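Local coordinates for major capsid protein P2 (Pseudoalteromonas phage pm2, PDB 2VVF) that forms the shell of a lipid-containing marine bacteriophage as the major capsid protein, a homotrimer whose subunits each carry two jelly rolls, at residues V49-G53 with R54-T58; L98-Q101 with R102-L106; I175-A179 with A180-A184; M224-D228 with V229-V233. All blocks are in the same frame, centred on the assembly; numbering follows the deposited sequence.

Contact 1 of 4, residues V49-G53 with R54-T58; sequences VELDG and RLLST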
# COMPACT_ATOMS: atom_id res chain seq x y z
N VAL A 49 -2.00 -3.02 -29.62
CA VAL A 49 -2.19 -4.34 -29.06
C VAL A 49 -3.38 -4.95 -29.80
O VAL A 49 -4.49 -4.44 -29.72
CB VAL A 49 -2.46 -4.27 -27.54
CG1 VAL A 49 -2.78 -5.65 -26.99
CG2 VAL A 49 -1.26 -3.67 -26.82
N GLU A 50 -3.12 -6.00 -30.57
CA GLU A 50 -4.17 -6.62 -31.37
C GLU A 50 -4.50 -8.05 -30.98
O GLU A 50 -3.61 -8.89 -30.83
CB GLU A 50 -3.83 -6.55 -32.86
CG GLU A 50 -3.42 -5.16 -33.33
CD GLU A 50 -3.14 -5.12 -34.82
OE1 GLU A 50 -2.95 -6.20 -35.42
OE2 GLU A 50 -3.11 -4.01 -35.38
N LEU A 51 -5.79 -8.32 -30.85
CA LEU A 51 -6.28 -9.66 -30.52
C LEU A 51 -7.10 -10.15 -31.71
O LEU A 51 -8.16 -9.61 -32.01
CB LEU A 51 -7.17 -9.61 -29.28
CG LEU A 51 -6.56 -9.05 -27.99
CD1 LEU A 51 -7.36 -9.53 -26.78
CD2 LEU A 51 -5.10 -9.45 -27.85
N ASP A 52 -6.58 -11.15 -32.41
CA ASP A 52 -7.26 -11.70 -33.58
C ASP A 52 -7.34 -10.67 -34.71
O ASP A 52 -8.30 -10.67 -35.48
CB ASP A 52 -8.66 -12.20 -33.21
CG ASP A 52 -8.65 -13.63 -32.70
OD1 ASP A 52 -7.55 -14.21 -32.56
OD2 ASP A 52 -9.74 -14.18 -32.44
N GLY A 53 -6.34 -9.81 -34.80
CA GLY A 53 -6.28 -8.79 -35.84
C GLY A 53 -7.02 -7.50 -35.49
O GLY A 53 -6.88 -6.50 -36.18
N ARG A 54 -7.80 -7.53 -34.41
CA ARG A 54 -8.56 -6.36 -33.98
C ARG A 54 -7.79 -5.54 -32.95
O ARG A 54 -6.99 -6.07 -32.19
CB ARG A 54 -9.92 -6.78 -33.42
CG ARG A 54 -10.53 -7.97 -34.14
CD ARG A 54 -11.74 -8.50 -33.39
NE ARG A 54 -12.81 -7.51 -33.32
CZ ARG A 54 -13.63 -7.22 -34.33
NH1 ARG A 54 -13.50 -7.85 -35.49
NH2 ARG A 54 -14.57 -6.30 -34.18
N LEU A 55 -8.05 -4.23 -32.93
CA LEU A 55 -7.36 -3.34 -32.00
C LEU A 55 -7.94 -3.36 -30.59
O LEU A 55 -9.15 -3.23 -30.41
CB LEU A 55 -7.36 -1.91 -32.53
CG LEU A 55 -6.84 -0.85 -31.55
CD1 LEU A 55 -5.31 -0.86 -31.51
CD2 LEU A 55 -7.37 0.53 -31.89
N LEU A 56 -7.06 -3.50 -29.60
CA LEU A 56 -7.48 -3.50 -28.21
C LEU A 56 -7.09 -2.16 -27.59
O LEU A 56 -7.94 -1.37 -27.21
CB LEU A 56 -6.82 -4.64 -27.45
CG LEU A 56 -7.16 -4.75 -25.96
CD1 LEU A 56 -8.53 -5.38 -25.77
CD2 LEU A 56 -6.10 -5.54 -25.21
N SER A 57 -5.78 -1.91 -27.54
CA SER A 57 -5.25 -0.67 -26.99
C SER A 57 -4.29 -0.03 -27.98
O SER A 57 -3.66 -0.73 -28.78
CB SER A 57 -4.53 -0.93 -25.67
OG SER A 57 -5.45 -1.23 -24.63
N THR A 58 -4.18 1.29 -27.93
CA THR A 58 -3.29 2.01 -28.84
C THR A 58 -2.49 3.10 -28.13
O THR A 58 -3.01 3.81 -27.27
CB THR A 58 -4.06 2.58 -30.05
OG1 THR A 58 -3.25 3.55 -30.72
CG2 THR A 58 -5.35 3.24 -29.60

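Contact 2 of 4, residues L98-Q101 with R102-L106; sequences LVQQ and RMFAL. With CA (calcium ion), chain G.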
# COMPACT_ATOMS: atom_id res chain seq x y z
N LEU A 98 -6.67 -9.19 -5.06
CA LEU A 98 -5.94 -10.00 -6.02
C LEU A 98 -6.81 -10.41 -7.20
O LEU A 98 -6.37 -10.38 -8.35
CB LEU A 98 -5.35 -11.24 -5.34
CG LEU A 98 -3.98 -11.09 -4.68
CD1 LEU A 98 -3.55 -12.39 -4.04
CD2 LEU A 98 -2.95 -10.60 -5.68
N VAL A 99 -8.05 -10.79 -6.92
CA VAL A 99 -8.98 -11.21 -7.96
C VAL A 99 -9.34 -10.03 -8.87
O VAL A 99 -9.43 -10.18 -10.09
CB VAL A 99 -10.25 -11.86 -7.37
CG1 VAL A 99 -11.35 -11.96 -8.42
CG2 VAL A 99 -9.93 -13.23 -6.80
N GLN A 100 -9.53 -8.86 -8.26
CA GLN A 100 -9.88 -7.66 -9.00
C GLN A 100 -8.73 -7.16 -9.88
O GLN A 100 -8.96 -6.55 -10.93
CB GLN A 100 -10.32 -6.55 -8.04
CG GLN A 100 -11.22 -5.50 -8.67
CD GLN A 100 -12.30 -6.10 -9.54
OE1 GLN A 100 -12.07 -6.44 -10.70
NE2 GLN A 100 -13.50 -6.23 -8.98
N GLN A 101 -7.50 -7.41 -9.45
CA GLN A 101 -6.32 -7.00 -10.20
C GLN A 101 -6.02 -7.96 -11.34
O GLN A 101 -5.79 -7.55 -12.48
CB GLN A 101 -5.10 -6.89 -9.29
CG GLN A 101 -5.31 -6.01 -8.07
CD GLN A 101 -4.31 -6.29 -6.97
OE1 GLN A 101 -3.41 -7.12 -7.13
NE2 GLN A 101 -4.47 -5.62 -5.84
N ARG A 102 -6.02 -9.26 -11.02
CA ARG A 102 -5.73 -10.30 -12.01
C ARG A 102 -6.81 -10.41 -13.08
O ARG A 102 -6.57 -10.94 -14.16
CB ARG A 102 -5.54 -11.65 -11.31
CG ARG A 102 -4.48 -11.65 -10.22
CD ARG A 102 -4.56 -12.91 -9.38
NE ARG A 102 -3.28 -13.23 -8.75
CZ ARG A 102 -3.12 -14.15 -7.81
NH1 ARG A 102 -1.92 -14.37 -7.29
NH2 ARG A 102 -4.17 -14.85 -7.38
N MET A 103 -8.00 -9.91 -12.77
CA MET A 103 -9.12 -9.97 -13.71
C MET A 103 -8.85 -9.20 -15.00
O MET A 103 -9.59 -9.33 -15.98
CB MET A 103 -10.40 -9.47 -13.04
CG MET A 103 -11.17 -8.44 -13.85
SD MET A 103 -12.71 -7.95 -13.02
CE MET A 103 -12.75 -6.20 -13.40
N PHE A 104 -7.78 -8.41 -15.01
CA PHE A 104 -7.42 -7.62 -16.19
C PHE A 104 -6.32 -8.27 -17.02
O PHE A 104 -5.95 -7.76 -18.08
CB PHE A 104 -7.00 -6.21 -15.78
CG PHE A 104 -8.14 -5.36 -15.30
CD1 PHE A 104 -8.87 -4.58 -16.19
CD2 PHE A 104 -8.49 -5.33 -13.96
CE1 PHE A 104 -9.92 -3.80 -15.75
CE2 PHE A 104 -9.53 -4.55 -13.52
CZ PHE A 104 -10.25 -3.78 -14.41
N ALA A 105 -5.80 -9.40 -16.53
CA ALA A 105 -4.74 -10.11 -17.24
C ALA A 105 -5.15 -10.45 -18.67
O ALA A 105 -6.33 -10.67 -18.95
CB ALA A 105 -4.35 -11.37 -16.48
N LEU A 106 -4.17 -10.50 -19.56
CA LEU A 106 -4.43 -10.81 -20.96
C LEU A 106 -4.49 -12.31 -21.24
O LEU A 106 -3.49 -12.92 -21.61
CB LEU A 106 -3.37 -10.15 -21.86
CG LEU A 106 -3.47 -10.46 -23.35
CD1 LEU A 106 -4.86 -10.14 -23.88
CD2 LEU A 106 -2.41 -9.68 -24.12
CA CA G . -8.84 -10.79 -18.60

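Contact 3 of 4, residues I175-A179 with A180-A184; sequences IHIKA and AGVDA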
# COMPACT_ATOMS: atom_id res chain seq x y z
N ILE A 175 -10.23 9.40 -18.21
CA ILE A 175 -10.13 10.20 -19.42
C ILE A 175 -8.96 11.17 -19.23
O ILE A 175 -8.90 11.88 -18.23
CB ILE A 175 -11.43 10.96 -19.72
CG1 ILE A 175 -12.58 9.98 -19.97
CG2 ILE A 175 -11.25 11.89 -20.91
CD1 ILE A 175 -13.95 10.61 -19.85
N HIS A 176 -8.03 11.16 -20.17
CA HIS A 176 -6.86 12.04 -20.08
C HIS A 176 -6.84 13.06 -21.20
O HIS A 176 -6.71 12.71 -22.37
CB HIS A 176 -5.57 11.22 -20.09
CG HIS A 176 -5.59 10.05 -19.16
ND1 HIS A 176 -5.21 10.15 -17.84
CD2 HIS A 176 -5.94 8.76 -19.35
CE1 HIS A 176 -5.32 8.97 -17.25
NE2 HIS A 176 -5.76 8.11 -18.15
N ILE A 177 -6.97 14.33 -20.83
CA ILE A 177 -6.94 15.42 -21.80
C ILE A 177 -5.52 15.95 -21.93
O ILE A 177 -5.00 16.59 -21.01
CB ILE A 177 -7.93 16.54 -21.42
CG1 ILE A 177 -9.36 15.99 -21.39
CG2 ILE A 177 -7.81 17.71 -22.39
CD1 ILE A 177 -10.21 16.59 -20.29
N LYS A 178 -4.89 15.67 -23.06
CA LYS A 178 -3.52 16.11 -23.30
C LYS A 178 -3.48 17.46 -24.00
O LYS A 178 -3.56 17.53 -25.23
CB LYS A 178 -2.75 15.06 -24.10
CG LYS A 178 -2.63 13.72 -23.41
CD LYS A 178 -1.26 13.11 -23.63
CE LYS A 178 -1.22 12.26 -24.89
NZ LYS A 178 0.15 11.80 -25.20
N ALA A 179 -3.36 18.52 -23.21
CA ALA A 179 -3.30 19.88 -23.73
C ALA A 179 -2.53 20.74 -22.73
O ALA A 179 -2.52 20.44 -21.53
CB ALA A 179 -4.71 20.44 -23.93
N ALA A 180 -1.88 21.79 -23.21
CA ALA A 180 -1.07 22.64 -22.35
C ALA A 180 -1.80 23.83 -21.72
O ALA A 180 -1.28 24.45 -20.79
CB ALA A 180 0.17 23.11 -23.08
N GLY A 181 -2.99 24.16 -22.21
CA GLY A 181 -3.72 25.31 -21.70
C GLY A 181 -5.09 25.02 -21.09
O GLY A 181 -5.99 25.86 -21.16
N VAL A 182 -5.25 23.86 -20.46
CA VAL A 182 -6.51 23.51 -19.82
C VAL A 182 -6.55 24.02 -18.38
O VAL A 182 -5.71 23.64 -17.56
CB VAL A 182 -6.81 22.01 -19.92
CG1 VAL A 182 -8.09 21.66 -19.17
CG2 VAL A 182 -6.93 21.59 -21.38
N ASP A 183 -7.51 24.88 -18.08
CA ASP A 183 -7.65 25.47 -16.75
C ASP A 183 -8.57 24.64 -15.85
O ASP A 183 -8.23 24.36 -14.70
CB ASP A 183 -8.20 26.89 -16.86
CG ASP A 183 -7.20 27.86 -17.46
OD1 ASP A 183 -6.00 27.76 -17.12
OD2 ASP A 183 -7.62 28.71 -18.27
N ALA A 184 -9.74 24.30 -16.37
CA ALA A 184 -10.72 23.54 -15.61
C ALA A 184 -11.55 22.67 -16.54
O ALA A 184 -11.65 22.95 -17.74
CB ALA A 184 -11.61 24.47 -14.81

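Contact 4 of 4, residues M224-D228 with V229-V233; sequences MLEGD and VYQSV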
# COMPACT_ATOMS: atom_id res chain seq x y z
N MET A 224 -11.61 5.81 -11.10
CA MET A 224 -11.28 4.67 -10.25
C MET A 224 -10.21 5.02 -9.24
O MET A 224 -9.30 4.23 -8.97
CB MET A 224 -10.80 3.49 -11.11
CG MET A 224 -11.89 2.85 -11.96
SD MET A 224 -11.45 1.20 -12.52
CE MET A 224 -9.76 1.47 -13.07
N LEU A 225 -10.32 6.22 -8.67
CA LEU A 225 -9.35 6.70 -7.69
C LEU A 225 -9.16 5.77 -6.49
O LEU A 225 -8.06 5.62 -5.97
CB LEU A 225 -9.71 8.12 -7.23
CG LEU A 225 -9.41 9.24 -8.23
CD1 LEU A 225 -10.15 10.52 -7.86
CD2 LEU A 225 -7.91 9.49 -8.32
N GLU A 226 -10.25 5.14 -6.06
CA GLU A 226 -10.20 4.22 -4.92
C GLU A 226 -9.74 2.83 -5.32
O GLU A 226 -9.44 1.99 -4.46
CB GLU A 226 -11.58 4.12 -4.26
CG GLU A 226 -12.04 5.38 -3.57
CD GLU A 226 -13.41 5.21 -2.94
OE1 GLU A 226 -14.41 5.17 -3.69
OE2 GLU A 226 -13.49 5.08 -1.70
N GLY A 227 -9.70 2.56 -6.62
CA GLY A 227 -9.30 1.25 -7.12
C GLY A 227 -10.52 0.37 -7.32
O GLY A 227 -10.41 -0.78 -7.74
N ASP A 228 -11.69 0.93 -7.02
CA ASP A 228 -12.95 0.21 -7.17
C ASP A 228 -13.45 0.31 -8.60
O ASP A 228 -13.73 1.41 -9.09
CB ASP A 228 -14.00 0.76 -6.20
CG ASP A 228 -15.30 -0.02 -6.25
OD1 ASP A 228 -15.32 -1.10 -6.87
OD2 ASP A 228 -16.30 0.46 -5.68
N VAL A 229 -13.55 -0.83 -9.28
CA VAL A 229 -13.99 -0.87 -10.67
C VAL A 229 -15.43 -0.39 -10.83
O VAL A 229 -15.81 0.08 -11.90
CB VAL A 229 -13.80 -2.28 -11.28
CG1 VAL A 229 -14.77 -3.27 -10.66
CG2 VAL A 229 -13.97 -2.23 -12.78
N TYR A 230 -16.22 -0.51 -9.77
CA TYR A 230 -17.63 -0.11 -9.79
C TYR A 230 -17.82 1.40 -9.71
O TYR A 230 -18.94 1.89 -9.73
CB TYR A 230 -18.39 -0.78 -8.65
CG TYR A 230 -18.62 -2.26 -8.85
CD1 TYR A 230 -19.64 -2.71 -9.69
CD2 TYR A 230 -17.84 -3.20 -8.20
CE1 TYR A 230 -19.86 -4.06 -9.87
CE2 TYR A 230 -18.05 -4.56 -8.38
CZ TYR A 230 -19.07 -4.98 -9.22
OH TYR A 230 -19.29 -6.33 -9.39
N GLN A 231 -16.71 2.12 -9.59
CA GLN A 231 -16.77 3.58 -9.49
C GLN A 231 -16.61 4.17 -10.89
O GLN A 231 -16.89 5.35 -11.11
CB GLN A 231 -15.66 4.10 -8.57
CG GLN A 231 -15.98 4.04 -7.09
CD GLN A 231 -17.47 3.91 -6.81
OE1 GLN A 231 -18.23 4.86 -6.99
NE2 GLN A 231 -17.88 2.75 -6.32
N SER A 232 -16.15 3.34 -11.82
CA SER A 232 -15.96 3.78 -13.19
C SER A 232 -17.29 4.05 -13.88
O SER A 232 -18.34 3.62 -13.40
CB SER A 232 -15.17 2.72 -13.98
OG SER A 232 -15.91 1.52 -14.08
N VAL A 233 -17.24 4.77 -14.99
CA VAL A 233 -18.44 5.11 -15.74
C VAL A 233 -19.00 3.90 -16.48
O VAL A 233 -18.34 3.33 -17.36
CB VAL A 233 -18.19 6.28 -16.71
CG1 VAL A 233 -19.43 6.57 -17.54
CG2 VAL A 233 -17.74 7.52 -15.95

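Contact 1 of 4, residues V49-G53 with R54-T58
V49 and L56 lie side by side and point the same way, CG1 of V49 resting against CD2 of L56 at 3.8 Å. With CG1 anti to the backbone N (chi1 175°), V49 sets this branch beside its own carbonyl carbon, where it meets the leucine. On the same side of the hairpin, L51 adds a looser touch through CD1, 4.4 Å from L56 CD1. Aliphatic side chains suit V49, L51 and L56 because all three are buried. E50 and L55 form a non-hydrogen-bonded antiparallel pair with their side chains on the other face, where partial exposure suits a glutamate.

The backbone holds these positions. L56 N gives V49 O a short bond of 2.7 Å, and V49 N reaches S57 O, 3.0 Å away and almost straight at 176°. Because L56 and S57 both face V49, this is a classic beta bulge, and it brings L56 round to the side of V49. At the closed end, L51 N donates to R54 O and R54 N to L51 O, bracketing a type I' turn. D52 and G53 take its central positions with positive phi; at G53 (phi 87°) a CB would crowd the carbonyl oxygen before it. R54 runs its aliphatic CG past L51 O before the chain bends away at chi3.

The hairpin joins strands 44-51 and 54-59, the latter at the edge of a four-stranded sheet within the chain. D52 OD1 accepts from T112 N and T113 N, S57 OG bonds R147 N, and L51 and L56 pack on L144 of strand 143-154 and on W264.

Contact 2 of 4, residues L98-Q101 with R102-L106
L98 places CD2 over one face of the R102 guanidinium, 3.9 Å above its plane and displaced toward the rim. The two side chains run side by side in the same direction, as residues one helical turn apart can. R102 keeps its chain extended from CG to NE, which carries the flat group out alongside the leucine; its charge is met by D228 and E226 of the second subunit, both through NH1. A long, charged arginine therefore suits a helix end that reaches the trimer interface. The F104 ring is approached at its edge: Q101 O lies in the ring plane, and Q100 O comes to 3.3 Å from F104 CD2. Aromatic C-H edges are slightly positive, so carbonyl oxygens are tolerable neighbours there.

Beneath the side chains the helix unwinds. R102 N still donates to L98 O at 2.9 Å with an angle of 167°, but M103 N to V99 O is weak, and so is F104 N to Q101 O. A type I turn from R102 to A105 follows, closed by A105 N to R102 O at 2.9 Å.

The turn delivers A105 O to a calcium ion, 2.5 Å away, whose other protein ligands are the carbonyl oxygens of P141 and W143. It links helix 97-102 to strand 106-107, with F104 on M90 and T145, M103 on W143, and L106 beside strand 28-37.

Contact 3 of 4, residues I175-A179 with A180-A184
I177, near the end of strand 171-178, and V182, which starts strand 182-189, lie on either side of the short link 179-181, which carries the chain from one sheet of the C-terminal jelly roll to the other. Strand 171-178 belongs to a five-stranded antiparallel sheet and strand 182-189 to a four-stranded one, so the contact sits where the chain crosses between the layers of a beta sandwich. Both residues point toward each other's segment, and their side chains cross at about a right angle. The touching atoms are the methyl groups CG2 of I177 and CG2 of V182, 4.1 Å apart.

A179 fills the bend between them: its CB lies 3.6 Å from V182 CG2, the closer of that methyl's two approaches. V182 sets CG1 anti to its own backbone N (chi1 176°), which leaves CG2 beside that N, where it meets both the alanine and the isoleucine. A small apolar residue suits the buried position 179, where one methyl meets both V182 and L154 at the bend.

Nothing polar joins the two segments; no hydrogen bond crosses between them. The link is instead tied to its surroundings: A180 N donates to E252 OE1, and the carbonyl of the buried G181 is bonded by both S248 OG and T249 OG1. The apolar trio merges with L154, L244, I246 and I256 in the sandwich interior. Its chemistry is therefore nondirectional contact of methyl groups, which packs the interior between the two sheets where the chain crosses, while direction and position of the connecting backbone come from polar partners on neighbouring strands and loops.

Contact 4 of 4, residues M224-D228 with V229-V233
M224 begins the segment with a side chain that reaches the later residues: CG is 3.9 Å from S232 CB and SD 3.8 Å from V229 CA. The flexible thioether suits this buried spot, where it also meets M261. A type I turn runs from M224 to G227, closed by G227 N to M224 O. E226, within it, brings OE1 to 3.9 Å from Q231 CG, but its charge is engaged by R102 of the third subunit. Positive phi (93°) lets G227 close the turn, as glycine readily does.

D228 does most of the bonding. A chi1 of -176° puts CG opposite the backbone N and beside the carbonyl carbon, so that the carboxylate reaches the following turn. OD1 takes Y230 N at 3.1 Å, from above the carboxylate plane, making an Asx turn, and also lies at the edge of the Y230 ring, in its plane. OD2, which the same R102 also engages, receives Q231 NE2 at 2.9 Å; this oxygen lies in the amide plane, though the carboxylate and amide planes are 48° apart. D228 O accepts Q231 N as well, so three bonds fix the start of the 3-10 segment 229-231. S232 OG then donates to V229 O at 2.6 Å.

The loop lies between strands 218-222 and 233-234. V229 packs on M90, S232 OG is bonded by R171 of strand 171-178, and M224, V229 and S232 all rest on M261 of strand 252-263.

In the fold
Contacts 1 and 2 belong to the N-terminal jelly roll, contacts 3 and 4 to the C-terminal one. Contact 3 is buried and wholly apolar between its segments, whereas contact 1 combines an apolar inner face with a hairpin's backbone bonds and a partly exposed outer side. Contact 4 is largely buried and contact 2 only partly; both rely more on polar groups, as befits a loop and a helix end that meet across the trimer interface. Within one chain these two also touch, bringing the jelly rolls together near V229. L51 meets L106, joining contact 1 to contact 2, while contact 3 touches none of the others.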